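Local coordinates for calcium homeostasis modulator protein 5 (Homo sapiens, PDB 7D60) that forms undecameric, cone-shaped large-pore channels in the membrane, whose gating and ion conductance are probably regulated by membrane lipids, at residues S130-I141 and W150-C158; A261-H269 and Y278-D286. All blocks are in the same frame, centred on the assembly; numbering follows the deposited sequence.

Contact 1: residues S130-I141 and W150-C158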
ATOM      1  N   SER A 130      18.043  41.247 -34.767  1.00 51.34           N
ATOM      2  CA  SER A 130      17.165  41.526 -35.898  1.00 51.34           C
ATOM      3  C   SER A 130      17.031  43.022 -36.153  1.00 51.34           C
ATOM      4  O   SER A 130      17.085  43.468 -37.303  1.00 51.34           O
ATOM      5  CB  SER A 130      15.791  40.914 -35.654  1.00 51.34           C
ATOM      6  OG  SER A 130      15.897  39.554 -35.302  1.00 51.34           O
ATOM      7  N   GLY A 131      16.864  43.811 -35.101  1.00 54.68           N
ATOM      8  CA  GLY A 131      16.717  45.238 -35.277  1.00 54.68           C
ATOM      9  C   GLY A 131      18.010  46.009 -35.156  1.00 54.68           C
ATOM     10  O   GLY A 131      18.077  46.981 -34.400  1.00 54.68           O
ATOM     11  N   THR A 132      19.040  45.617 -35.904  1.00 64.78           N
ATOM     12  CA  THR A 132      20.357  46.208 -35.687  1.00 64.78           C
ATOM     13  C   THR A 132      20.521  47.563 -36.378  1.00 64.78           C
ATOM     14  O   THR A 132      21.056  48.493 -35.762  1.00 64.78           O
ATOM     15  CB  THR A 132      21.459  45.218 -36.091  1.00 64.78           C
ATOM     16  OG1 THR A 132      22.740  45.852 -35.994  1.00 64.78           O
ATOM     17  CG2 THR A 132      21.254  44.626 -37.477  1.00 64.78           C
ATOM     18  N   ARG A 133      20.067  47.693 -37.635  1.00 73.44           N
ATOM     19  CA  ARG A 133      20.075  48.945 -38.413  1.00 73.44           C
ATOM     20  C   ARG A 133      21.467  49.567 -38.536  1.00 73.44           C
ATOM     21  O   ARG A 133      21.635  50.784 -38.453  1.00 73.44           O
ATOM     22  CB  ARG A 133      19.085  49.967 -37.841  1.00 73.44           C
ATOM     23  CG  ARG A 133      17.625  49.633 -38.055  1.00 73.44           C
ATOM     24  CD  ARG A 133      17.267  49.654 -39.525  1.00 73.44           C
ATOM     25  NE  ARG A 133      17.146  48.305 -40.064  1.00 73.44           N
ATOM     26  CZ  ARG A 133      17.193  48.007 -41.356  1.00 73.44           C
ATOM     27  NH1 ARG A 133      17.367  48.964 -42.257  1.00 73.44           N
ATOM     28  NH2 ARG A 133      17.072  46.748 -41.745  1.00 73.44           N
ATOM     29  N   SER A 134      22.472  48.726 -38.741  1.00 77.15           N
ATOM     30  CA  SER A 134      23.847  49.186 -38.849  1.00 77.15           C
ATOM     31  C   SER A 134      24.380  48.916 -40.250  1.00 77.15           C
ATOM     32  O   SER A 134      23.909  48.018 -40.951  1.00 77.15           O
ATOM     33  CB  SER A 134      24.739  48.511 -37.802  1.00 77.15           C
ATOM     34  OG  SER A 134      26.108  48.723 -38.087  1.00 77.15           O
ATOM     35  N   SER A 135      25.369  49.719 -40.657  1.00 81.65           N
ATOM     36  CA  SER A 135      25.972  49.558 -41.979  1.00 81.65           C
ATOM     37  C   SER A 135      26.776  48.268 -42.052  1.00 81.65           C
ATOM     38  O   SER A 135      26.515  47.402 -42.896  1.00 81.65           O
ATOM     39  CB  SER A 135      26.851  50.765 -42.305  1.00 81.65           C
ATOM     40  OG  SER A 135      27.353  50.684 -43.627  1.00 81.65           O
ATOM     41  N   GLY A 136      27.749  48.113 -41.163  1.00 81.49           N
ATOM     42  CA  GLY A 136      28.325  46.809 -40.922  1.00 81.49           C
ATOM     43  C   GLY A 136      27.343  45.916 -40.189  1.00 81.49           C
ATOM     44  O   GLY A 136      26.286  46.358 -39.732  1.00 81.49           O
ATOM     45  N   LEU A 137      27.661  44.613 -40.185  1.00 79.84           N
ATOM     46  CA  LEU A 137      26.971  43.532 -39.468  1.00 79.84           C
ATOM     47  C   LEU A 137      25.610  43.197 -40.088  1.00 79.84           C
ATOM     48  O   LEU A 137      25.010  42.169 -39.766  1.00 79.84           O
ATOM     49  CB  LEU A 137      26.856  43.869 -37.965  1.00 79.84           C
ATOM     50  CG  LEU A 137      26.125  43.060 -36.892  1.00 79.84           C
ATOM     51  CD1 LEU A 137      26.756  41.688 -36.723  1.00 79.84           C
ATOM     52  CD2 LEU A 137      26.110  43.824 -35.578  1.00 79.84           C
ATOM     53  N   LEU A 138      25.151  43.998 -41.043  1.00 82.58           N
ATOM     54  CA  LEU A 138      23.928  43.716 -41.776  1.00 82.58           C
ATOM     55  C   LEU A 138      24.199  43.048 -43.111  1.00 82.58           C
ATOM     56  O   LEU A 138      23.352  42.295 -43.600  1.00 82.58           O
ATOM     57  CB  LEU A 138      23.142  45.011 -41.996  1.00 82.58           C
ATOM     58  CG  LEU A 138      21.638  44.920 -42.224  1.00 82.58           C
ATOM     59  CD1 LEU A 138      21.016  44.027 -41.192  1.00 82.58           C
ATOM     60  CD2 LEU A 138      21.032  46.303 -42.140  1.00 82.58           C
ATOM     61  N   GLU A 139      25.366  43.302 -43.702  1.00 85.25           N
ATOM     62  CA  GLU A 139      25.795  42.562 -44.877  1.00 85.25           C
ATOM     63  C   GLU A 139      26.260  41.157 -44.537  1.00 85.25           C
ATOM     64  O   GLU A 139      26.234  40.284 -45.409  1.00 85.25           O
ATOM     65  CB  GLU A 139      26.921  43.309 -45.590  1.00 85.25           C
ATOM     66  CG  GLU A 139      26.630  44.773 -45.834  1.00 85.25           C
ATOM     67  CD  GLU A 139      27.731  45.457 -46.613  1.00 85.25           C
ATOM     68  OE1 GLU A 139      28.582  44.745 -47.187  1.00 85.25           O
ATOM     69  OE2 GLU A 139      27.748  46.705 -46.650  1.00 85.25           O
ATOM     70  N   LEU A 140      26.685  40.918 -43.297  1.00 83.62           N
ATOM     71  CA  LEU A 140      27.127  39.583 -42.915  1.00 83.62           C
ATOM     72  C   LEU A 140      25.948  38.644 -42.702  1.00 83.62           C
ATOM     73  O   LEU A 140      26.052  37.446 -42.982  1.00 83.62           O
ATOM     74  CB  LEU A 140      27.983  39.650 -41.652  1.00 83.62           C
ATOM     75  CG  LEU A 140      29.071  40.719 -41.598  1.00 83.62           C
ATOM     76  CD1 LEU A 140      29.637  40.798 -40.195  1.00 83.62           C
ATOM     77  CD2 LEU A 140      30.166  40.422 -42.601  1.00 83.62           C
ATOM     78  N   ILE A 141      24.826  39.160 -42.204  1.00 79.47           N
ATOM     79  CA  ILE A 141      23.645  38.325 -42.028  1.00 79.47           C
ATOM     80  C   ILE A 141      22.949  38.099 -43.360  1.00 79.47           C
ATOM     81  O   ILE A 141      22.586  36.969 -43.706  1.00 79.47           O
ATOM     82  CB  ILE A 141      22.690  38.948 -40.994  1.00 79.47           C
ATOM     83  CG1 ILE A 141      23.440  39.277 -39.707  1.00 79.47           C
ATOM     84  CG2 ILE A 141      21.539  38.008 -40.701  1.00 79.47           C
ATOM     85  CD1 ILE A 141      22.623  40.065 -38.725  1.00 79.47           C
ATOM     86  N   TRP A 150      17.327  43.727 -46.120  1.00 84.94           N
ATOM     87  CA  TRP A 150      17.848  44.935 -45.499  1.00 84.94           C
ATOM     88  C   TRP A 150      16.760  45.822 -44.914  1.00 84.94           C
ATOM     89  O   TRP A 150      17.084  46.868 -44.345  1.00 84.94           O
ATOM     90  CB  TRP A 150      18.653  45.743 -46.518  1.00 84.94           C
ATOM     91  CG  TRP A 150      20.053  45.269 -46.714  1.00 84.94           C
ATOM     92  CD1 TRP A 150      21.187  45.849 -46.230  1.00 84.94           C
ATOM     93  CD2 TRP A 150      20.474  44.124 -47.460  1.00 84.94           C
ATOM     94  NE1 TRP A 150      22.288  45.133 -46.624  1.00 84.94           N
ATOM     95  CE2 TRP A 150      21.878  44.068 -47.380  1.00 84.94           C
ATOM     96  CE3 TRP A 150      19.801  43.138 -48.186  1.00 84.94           C
ATOM     97  CZ2 TRP A 150      22.618  43.065 -47.996  1.00 84.94           C
ATOM     98  CZ3 TRP A 150      20.538  42.144 -48.797  1.00 84.94           C
ATOM     99  CH2 TRP A 150      21.931  42.117 -48.701  1.00 84.94           C
ATOM    100  N   GLU A 151      15.490  45.448 -45.051  1.00 82.35           N
ATOM    101  CA  GLU A 151      14.404  46.305 -44.593  1.00 82.35           C
ATOM    102  C   GLU A 151      13.447  45.559 -43.677  1.00 82.35           C
ATOM    103  O   GLU A 151      12.906  46.141 -42.733  1.00 82.35           O
ATOM    104  CB  GLU A 151      13.644  46.882 -45.787  1.00 82.35           C
ATOM    105  CG  GLU A 151      14.269  48.135 -46.371  1.00 82.35           C
ATOM    106  CD  GLU A 151      15.213  47.833 -47.520  1.00 82.35           C
ATOM    107  OE1 GLU A 151      15.175  46.698 -48.040  1.00 82.35           O
ATOM    108  OE2 GLU A 151      15.995  48.727 -47.901  1.00 82.35           O
ATOM    109  N   GLU A 152      13.226  44.276 -43.944  1.00 76.39           N
ATOM    110  CA  GLU A 152      12.261  43.482 -43.195  1.00 76.39           C
ATOM    111  C   GLU A 152      12.937  42.372 -42.401  1.00 76.39           C
ATOM    112  O   GLU A 152      12.363  41.296 -42.223  1.00 76.39           O
ATOM    113  CB  GLU A 152      11.205  42.900 -44.130  1.00 76.39           C
ATOM    114  CG  GLU A 152      10.680  43.891 -45.151  1.00 76.39           C
ATOM    115  CD  GLU A 152       9.689  43.273 -46.117  1.00 76.39           C
ATOM    116  OE1 GLU A 152       9.461  42.047 -46.039  1.00 76.39           O
ATOM    117  OE2 GLU A 152       9.136  44.016 -46.954  1.00 76.39           O
ATOM    118  N   LEU A 153      14.157  42.616 -41.917  1.00 65.54           N
ATOM    119  CA  LEU A 153      14.830  41.613 -41.101  1.00 65.54           C
ATOM    120  C   LEU A 153      14.203  41.506 -39.720  1.00 65.54           C
ATOM    121  O   LEU A 153      14.118  40.406 -39.164  1.00 65.54           O
ATOM    122  CB  LEU A 153      16.321  41.931 -40.987  1.00 65.54           C
ATOM    123  CG  LEU A 153      17.177  40.973 -40.149  1.00 65.54           C
ATOM    124  CD1 LEU A 153      17.038  39.543 -40.628  1.00 65.54           C
ATOM    125  CD2 LEU A 153      18.624  41.387 -40.144  1.00 65.54           C
ATOM    126  N   HIS A 154      13.695  42.616 -39.176  1.00 58.47           N
ATOM    127  CA  HIS A 154      13.147  42.615 -37.826  1.00 58.47           C
ATOM    128  C   HIS A 154      11.804  41.910 -37.712  1.00 58.47           C
ATOM    129  O   HIS A 154      11.260  41.857 -36.609  1.00 58.47           O
ATOM    130  CB  HIS A 154      13.020  44.045 -37.306  1.00 58.47           C
ATOM    131  CG  HIS A 154      12.167  44.930 -38.156  1.00 58.47           C
ATOM    132  ND1 HIS A 154      12.696  45.836 -39.049  1.00 58.47           N
ATOM    133  CD2 HIS A 154      10.823  45.067 -38.234  1.00 58.47           C
ATOM    134  CE1 HIS A 154      11.715  46.483 -39.649  1.00 58.47           C
ATOM    135  NE2 HIS A 154      10.569  46.036 -39.173  1.00 58.47           N
ATOM    136  N   LYS A 155      11.261  41.369 -38.799  1.00 61.22           N
ATOM    137  CA  LYS A 155      10.034  40.596 -38.755  1.00 61.22           C
ATOM    138  C   LYS A 155      10.273  39.100 -38.869  1.00 61.22           C
ATOM    139  O   LYS A 155       9.306  38.342 -38.923  1.00 61.22           O
ATOM    140  CB  LYS A 155       9.087  41.049 -39.867  1.00 61.22           C
ATOM    141  CG  LYS A 155       8.250  42.251 -39.505  1.00 61.22           C
ATOM    142  CD  LYS A 155       7.244  42.560 -40.584  1.00 61.22           C
ATOM    143  CE  LYS A 155       7.813  43.540 -41.582  1.00 61.22           C
ATOM    144  NZ  LYS A 155       8.353  44.744 -40.906  1.00 61.22           N
ATOM    145  N   VAL A 156      11.531  38.656 -38.883  1.00 61.46           N
ATOM    146  CA  VAL A 156      11.830  37.254 -39.149  1.00 61.46           C
ATOM    147  C   VAL A 156      11.478  36.353 -37.967  1.00 61.46           C
ATOM    148  O   VAL A 156      11.306  35.143 -38.146  1.00 61.46           O
ATOM    149  CB  VAL A 156      13.313  37.122 -39.560  1.00 61.46           C
ATOM    150  CG1 VAL A 156      14.238  37.177 -38.356  1.00 61.46           C
ATOM    151  CG2 VAL A 156      13.552  35.868 -40.381  1.00 61.46           C
ATOM    152  N   SER A 157      11.324  36.910 -36.765  1.00 62.30           N
ATOM    153  CA  SER A 157      10.997  36.087 -35.607  1.00 62.30           C
ATOM    154  C   SER A 157       9.517  35.737 -35.572  1.00 62.30           C
ATOM    155  O   SER A 157       9.150  34.575 -35.368  1.00 62.30           O
ATOM    156  CB  SER A 157      11.403  36.807 -34.321  1.00 62.30           C
ATOM    157  OG  SER A 157      12.809  36.846 -34.178  1.00 62.30           O
ATOM    158  N   CYS A 158       8.650  36.728 -35.786  1.00 67.22           N
ATOM    159  CA  CYS A 158       7.206  36.541 -35.722  1.00 67.22           C
ATOM    160  C   CYS A 158       6.639  35.796 -36.923  1.00 67.22           C
ATOM    161  O   CYS A 158       5.446  35.478 -36.918  1.00 67.22           O
ATOM    162  CB  CYS A 158       6.491  37.896 -35.618  1.00 67.22           C
ATOM    163  SG  CYS A 158       7.144  39.084 -34.416  1.00 67.22           S
TER
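Arg133 reaches over to the backbone of Trp150 and grips one carbonyl oxygen end-on with both terminal nitrogens. Arg133 NH2 hydrogen-bonds to Trp150 O at 2.6 Å and Arg133 NH1 to the same atom at 3.0 Å, and the oxygen sits in the guanidinium plane. The two donors use the acceptor differently: NH1 comes in nearly along the C=O axis, whereas NH2 stands well above the carbonyl plane. Bends at chi2 and chi3 turn the arginine chain back so that its end meets this carbonyl, and the converging pair of hydrogen bonds probably limits how the guanidinium can turn. One face of the Arg133 guanidinium carries Leu138 CD2, 4.0 Å above the plane and offset toward the rim.

The same leucine serves two more partners. Leu138 CD2 meets Trp150 CD1 at 4.1 Å, while Leu138 CD1 lies 3.7 Å from Leu153 CD2. Trp150 also turns the edge of its indole to Glu139 CG. Both segments belong to the extracellular region of this CALHM subunit, between the transmembrane helices S3 and S4; here the chain leaving the end of S3 is packed against the loop that leads on to S4, and Cys158 pins that loop by a disulfide to Cys43.

At the S3 end, Ser130 lays its CB 3.8 Å from His154 CA, with Leu153 CG a similar distance from Ser130 O. Hydroxyl pairing runs elsewhere: Ser130 OG bonds to the backbone oxygen of Glu126, as chi1 of -51° sets it beside its own backbone N, and Ser157 OG bonds to the Glu126 carboxylate. One glutamate thus serves both segments, through its main chain and its side chain. Ile141 CD1 approaches Leu153 CD2, and the Ile141 side chain also touches Leu171 and Leu175 of helix 168-203.

Contact 2: residues A261-H269 and Y278-D286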
ATOM      1  N   ALA A 261      38.793  48.505  23.110  1.00 30.94           N
ATOM      2  CA  ALA A 261      39.111  47.108  22.852  1.00 30.94           C
ATOM      3  C   ALA A 261      38.144  46.469  21.869  1.00 30.94           C
ATOM      4  O   ALA A 261      38.514  45.514  21.183  1.00 30.94           O
ATOM      5  CB  ALA A 261      39.114  46.318  24.156  1.00 30.94           C
ATOM      6  N   TRP A 262      36.907  46.962  21.801  1.00 27.95           N
ATOM      7  CA  TRP A 262      35.957  46.463  20.812  1.00 27.95           C
ATOM      8  C   TRP A 262      36.357  46.887  19.407  1.00 27.95           C
ATOM      9  O   TRP A 262      36.205  46.118  18.455  1.00 27.95           O
ATOM     10  CB  TRP A 262      34.555  46.978  21.117  1.00 27.95           C
ATOM     11  CG  TRP A 262      33.737  46.210  22.106  1.00 27.95           C
ATOM     12  CD1 TRP A 262      33.284  46.665  23.299  1.00 27.95           C
ATOM     13  CD2 TRP A 262      33.217  44.889  21.961  1.00 27.95           C
ATOM     14  NE1 TRP A 262      32.541  45.708  23.923  1.00 27.95           N
ATOM     15  CE2 TRP A 262      32.480  44.604  23.120  1.00 27.95           C
ATOM     16  CE3 TRP A 262      33.312  43.913  20.972  1.00 27.95           C
ATOM     17  CZ2 TRP A 262      31.843  43.392  23.317  1.00 27.95           C
ATOM     18  CZ3 TRP A 262      32.681  42.710  21.172  1.00 27.95           C
ATOM     19  CH2 TRP A 262      31.956  42.460  22.333  1.00 27.95           C
ATOM     20  N   GLU A 263      36.855  48.114  19.256  1.00 33.99           N
ATOM     21  CA  GLU A 263      37.194  48.620  17.932  1.00 33.99           C
ATOM     22  C   GLU A 263      38.548  48.123  17.454  1.00 33.99           C
ATOM     23  O   GLU A 263      38.773  48.036  16.244  1.00 33.99           O
ATOM     24  CB  GLU A 263      37.176  50.147  17.927  1.00 33.99           C
ATOM     25  CG  GLU A 263      35.846  50.765  18.314  1.00 33.99           C
ATOM     26  CD  GLU A 263      34.698  50.348  17.409  1.00 33.99           C
ATOM     27  OE1 GLU A 263      34.645  50.828  16.258  1.00 33.99           O
ATOM     28  OE2 GLU A 263      33.839  49.552  17.852  1.00 33.99           O
ATOM     29  N   ALA A 264      39.459  47.801  18.371  1.00 33.18           N
ATOM     30  CA  ALA A 264      40.762  47.289  17.967  1.00 33.18           C
ATOM     31  C   ALA A 264      40.680  45.845  17.500  1.00 33.18           C
ATOM     32  O   ALA A 264      41.491  45.418  16.675  1.00 33.18           O
ATOM     33  CB  ALA A 264      41.759  47.413  19.114  1.00 33.18           C
ATOM     34  N   ALA A 265      39.714  45.086  18.000  1.00 30.67           N
ATOM     35  CA  ALA A 265      39.537  43.701  17.596  1.00 30.67           C
ATOM     36  C   ALA A 265      38.718  43.550  16.325  1.00 30.67           C
ATOM     37  O   ALA A 265      38.458  42.417  15.910  1.00 30.67           O
ATOM     38  CB  ALA A 265      38.874  42.908  18.718  1.00 30.67           C
ATOM     39  N   SER A 266      38.307  44.651  15.699  1.00 33.96           N
ATOM     40  CA  SER A 266      37.502  44.617  14.486  1.00 33.96           C
ATOM     41  C   SER A 266      38.262  45.117  13.265  1.00 33.96           C
ATOM     42  O   SER A 266      37.646  45.412  12.240  1.00 33.96           O
ATOM     43  CB  SER A 266      36.227  45.433  14.672  1.00 33.96           C
ATOM     44  OG  SER A 266      35.271  44.718  15.425  1.00 33.96           O
ATOM     45  N   GLU A 267      39.583  45.214  13.345  1.00 39.85           N
ATOM     46  CA  GLU A 267      40.359  45.728  12.232  1.00 39.85           C
ATOM     47  C   GLU A 267      40.578  44.644  11.179  1.00 39.85           C
ATOM     48  O   GLU A 267      40.074  43.524  11.278  1.00 39.85           O
ATOM     49  CB  GLU A 267      41.685  46.286  12.728  1.00 39.85           C
ATOM     50  CG  GLU A 267      41.536  47.557  13.522  1.00 39.85           C
ATOM     51  CD  GLU A 267      42.863  48.125  13.956  1.00 39.85           C
ATOM     52  OE1 GLU A 267      43.906  47.570  13.558  1.00 39.85           O
ATOM     53  OE2 GLU A 267      42.867  49.128  14.696  1.00 39.85           O
ATOM     54  N   LEU A 268      41.347  44.991  10.155  1.00 43.16           N
ATOM     55  CA  LEU A 268      41.599  44.104   9.029  1.00 43.16           C
ATOM     56  C   LEU A 268      42.926  43.385   9.238  1.00 43.16           C
ATOM     57  O   LEU A 268      43.930  44.013   9.580  1.00 43.16           O
ATOM     58  CB  LEU A 268      41.614  44.907   7.730  1.00 43.16           C
ATOM     59  CG  LEU A 268      41.308  44.165   6.437  1.00 43.16           C
ATOM     60  CD1 LEU A 268      39.909  43.584   6.492  1.00 43.16           C
ATOM     61  CD2 LEU A 268      41.447  45.117   5.269  1.00 43.16           C
ATOM     62  N   HIS A 269      42.928  42.073   9.027  1.00 39.57           N
ATOM     63  CA  HIS A 269      44.045  41.220   9.411  1.00 39.57           C
ATOM     64  C   HIS A 269      44.959  40.941   8.225  1.00 39.57           C
ATOM     65  O   HIS A 269      44.503  40.472   7.180  1.00 39.57           O
ATOM     66  CB  HIS A 269      43.536  39.903   9.993  1.00 39.57           C
ATOM     67  CG  HIS A 269      44.627  38.946  10.356  1.00 39.57           C
ATOM     68  ND1 HIS A 269      45.764  39.334  11.028  1.00 39.57           N
ATOM     69  CD2 HIS A 269      44.754  37.618  10.137  1.00 39.57           C
ATOM     70  CE1 HIS A 269      46.545  38.286  11.208  1.00 39.57           C
ATOM     71  NE2 HIS A 269      45.955  37.231  10.678  1.00 39.57           N
ATOM     72  N   TYR A 278      47.015  34.446  13.877  1.00 31.13           N
ATOM     73  CA  TYR A 278      46.073  33.872  12.932  1.00 31.13           C
ATOM     74  C   TYR A 278      44.751  34.618  12.865  1.00 31.13           C
ATOM     75  O   TYR A 278      43.887  34.242  12.072  1.00 31.13           O
ATOM     76  CB  TYR A 278      45.834  32.402  13.270  1.00 31.13           C
ATOM     77  CG  TYR A 278      47.082  31.573  13.148  1.00 31.13           C
ATOM     78  CD1 TYR A 278      47.580  31.221  11.904  1.00 31.13           C
ATOM     79  CD2 TYR A 278      47.776  31.164  14.271  1.00 31.13           C
ATOM     80  CE1 TYR A 278      48.727  30.475  11.785  1.00 31.13           C
ATOM     81  CE2 TYR A 278      48.921  30.421  14.161  1.00 31.13           C
ATOM     82  CZ  TYR A 278      49.392  30.081  12.917  1.00 31.13           C
ATOM     83  OH  TYR A 278      50.536  29.337  12.809  1.00 31.13           O
ATOM     84  N   SER A 279      44.570  35.659  13.671  1.00 32.56           N
ATOM     85  CA  SER A 279      43.438  36.564  13.543  1.00 32.56           C
ATOM     86  C   SER A 279      43.843  37.897  14.141  1.00 32.56           C
ATOM     87  O   SER A 279      44.944  38.050  14.669  1.00 32.56           O
ATOM     88  CB  SER A 279      42.182  36.022  14.226  1.00 32.56           C
ATOM     89  OG  SER A 279      42.396  35.812  15.603  1.00 32.56           O
ATOM     90  N   THR A 280      42.943  38.869  14.045  1.00 33.36           N
ATOM     91  CA  THR A 280      43.177  40.146  14.698  1.00 33.36           C
ATOM     92  C   THR A 280      42.761  40.128  16.159  1.00 33.36           C
ATOM     93  O   THR A 280      43.175  41.007  16.918  1.00 33.36           O
ATOM     94  CB  THR A 280      42.450  41.265  13.954  1.00 33.36           C
ATOM     95  OG1 THR A 280      42.683  42.509  14.618  1.00 33.36           O
ATOM     96  CG2 THR A 280      40.976  40.993  13.899  1.00 33.36           C
ATOM     97  N   LEU A 281      41.965  39.145  16.570  1.00 34.27           N
ATOM     98  CA  LEU A 281      41.698  38.932  17.983  1.00 34.27           C
ATOM     99  C   LEU A 281      42.847  38.208  18.665  1.00 34.27           C
ATOM    100  O   LEU A 281      43.087  38.422  19.854  1.00 34.27           O
ATOM    101  CB  LEU A 281      40.404  38.144  18.151  1.00 34.27           C
ATOM    102  CG  LEU A 281      39.788  38.078  19.539  1.00 34.27           C
ATOM    103  CD1 LEU A 281      39.620  39.463  20.087  1.00 34.27           C
ATOM    104  CD2 LEU A 281      38.458  37.388  19.459  1.00 34.27           C
ATOM    105  N   HIS A 282      43.555  37.349  17.935  1.00 33.52           N
ATOM    106  CA  HIS A 282      44.784  36.749  18.440  1.00 33.52           C
ATOM    107  C   HIS A 282      45.866  37.803  18.638  1.00 33.52           C
ATOM    108  O   HIS A 282      46.673  37.707  19.565  1.00 33.52           O
ATOM    109  CB  HIS A 282      45.241  35.664  17.464  1.00 33.52           C
ATOM    110  CG  HIS A 282      46.382  34.821  17.947  1.00 33.52           C
ATOM    111  ND1 HIS A 282      47.055  33.955  17.118  1.00 33.52           N
ATOM    112  CD2 HIS A 282      46.955  34.693  19.164  1.00 33.52           C
ATOM    113  CE1 HIS A 282      48.002  33.340  17.798  1.00 33.52           C
ATOM    114  NE2 HIS A 282      47.966  33.772  19.043  1.00 33.52           N
ATOM    115  N   ARG A 283      45.878  38.834  17.798  1.00 37.15           N
ATOM    116  CA  ARG A 283      46.950  39.816  17.854  1.00 37.15           C
ATOM    117  C   ARG A 283      46.780  40.789  19.013  1.00 37.15           C
ATOM    118  O   ARG A 283      47.763  41.154  19.657  1.00 37.15           O
ATOM    119  CB  ARG A 283      47.035  40.569  16.530  1.00 37.15           C
ATOM    120  CG  ARG A 283      48.216  41.499  16.424  1.00 37.15           C
ATOM    121  CD  ARG A 283      48.081  42.413  15.238  1.00 37.15           C
ATOM    122  NE  ARG A 283      46.845  43.181  15.303  1.00 37.15           N
ATOM    123  CZ  ARG A 283      46.791  44.504  15.388  1.00 37.15           C
ATOM    124  NH1 ARG A 283      47.910  45.212  15.416  1.00 37.15           N
ATOM    125  NH2 ARG A 283      45.617  45.118  15.443  1.00 37.15           N
ATOM    126  N   VAL A 284      45.551  41.217  19.308  1.00 38.43           N
ATOM    127  CA  VAL A 284      45.358  42.175  20.394  1.00 38.43           C
ATOM    128  C   VAL A 284      45.430  41.521  21.767  1.00 38.43           C
ATOM    129  O   VAL A 284      45.608  42.225  22.765  1.00 38.43           O
ATOM    130  CB  VAL A 284      44.030  42.937  20.247  1.00 38.43           C
ATOM    131  CG1 VAL A 284      43.963  43.614  18.902  1.00 38.43           C
ATOM    132  CG2 VAL A 284      42.850  42.017  20.434  1.00 38.43           C
ATOM    133  N   VAL A 285      45.302  40.198  21.848  1.00 38.79           N
ATOM    134  CA  VAL A 285      45.487  39.504  23.116  1.00 38.79           C
ATOM    135  C   VAL A 285      46.968  39.307  23.409  1.00 38.79           C
ATOM    136  O   VAL A 285      47.429  39.553  24.529  1.00 38.79           O
ATOM    137  CB  VAL A 285      44.712  38.174  23.095  1.00 38.79           C
ATOM    138  CG1 VAL A 285      45.089  37.299  24.260  1.00 38.79           C
ATOM    139  CG2 VAL A 285      43.236  38.450  23.143  1.00 38.79           C
ATOM    140  N   ASP A 286      47.743  38.906  22.403  1.00 43.51           N
ATOM    141  CA  ASP A 286      49.163  38.644  22.609  1.00 43.51           C
ATOM    142  C   ASP A 286      49.966  39.924  22.779  1.00 43.51           C
ATOM    143  O   ASP A 286      50.977  39.928  23.487  1.00 43.51           O
ATOM    144  CB  ASP A 286      49.718  37.839  21.439  1.00 43.51           C
ATOM    145  CG  ASP A 286      49.472  36.359  21.587  1.00 43.51           C
ATOM    146  OD1 ASP A 286      49.058  35.929  22.682  1.00 43.51           O
ATOM    147  OD2 ASP A 286      49.688  35.620  20.607  1.00 43.51           O
TER
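His269 lays one face of its imidazole over the backbone leading into helix 280-287, with Ser279 C 3.9 Å above the ring centre and Thr280 N over the rim. Its CG is anti to the backbone N (chi1 177°), which carries the ring out across this turn, and NE2 makes a weak hydrogen bond to His277 O. With the ring gone, as in an alanine here, the peptide between Ser279 and Thr280 would probably lose the flat group packed on it and His277 O its weak donor.

The turn beneath the ring is the start of a helix: Ser279 is its N-cap, its OG accepting from His282 N at 3.0 Å. His282 returns a bond from its side chain, ND1 taking the N-H of Tyr278 in a nearly straight line (169°), although that donor is tilted from the ring plane.

Thr280 CG2 touches Ala265 O at 3.5 Å. This is the cytoplasmic C-terminal part of the CALHM subunit, where the chain leaving helix 259-264 doubles back through a loop and helix 280-287, the last of the chain, packs beside the end of helix 259-264. Ala265 CB meets Leu281 CD1 at 3.8 Å, and Val284 CG1 comes within 3.8 Å of Ala264 O. Farther out, Glu267 OE1 and Arg283 NH2 form a long salt bridge of 3.5 Å, with carboxylate and guanidinium planes 33° apart. Neighbouring copies close in on both segments: Arg240 of a second subunit pairs with Asp286, while Ser208 of a third bonds to Glu263.

From the N terminus, the chain runs through S1, S2 and S3 before contact 1 forms, where residues 130-141 meet 150-158, close a short extracellular loop and join the end of S3 to the loop leading to helix 168-203. It then crosses the membrane in that helix and follows the cytoplasmic helix 209-246. Contact 2 comes last: residues 261-269 meet 278-286, closing a second short loop near the C terminus and joining the end of helix 259-264 to the start of helix 280-287. The two follow in series, neither nesting nor crossing, on opposite sides of the chain's centre, their centres about 62 Å apart. Contact 1 touches no other subunit; contact 2 is touched by two neighbouring subunits.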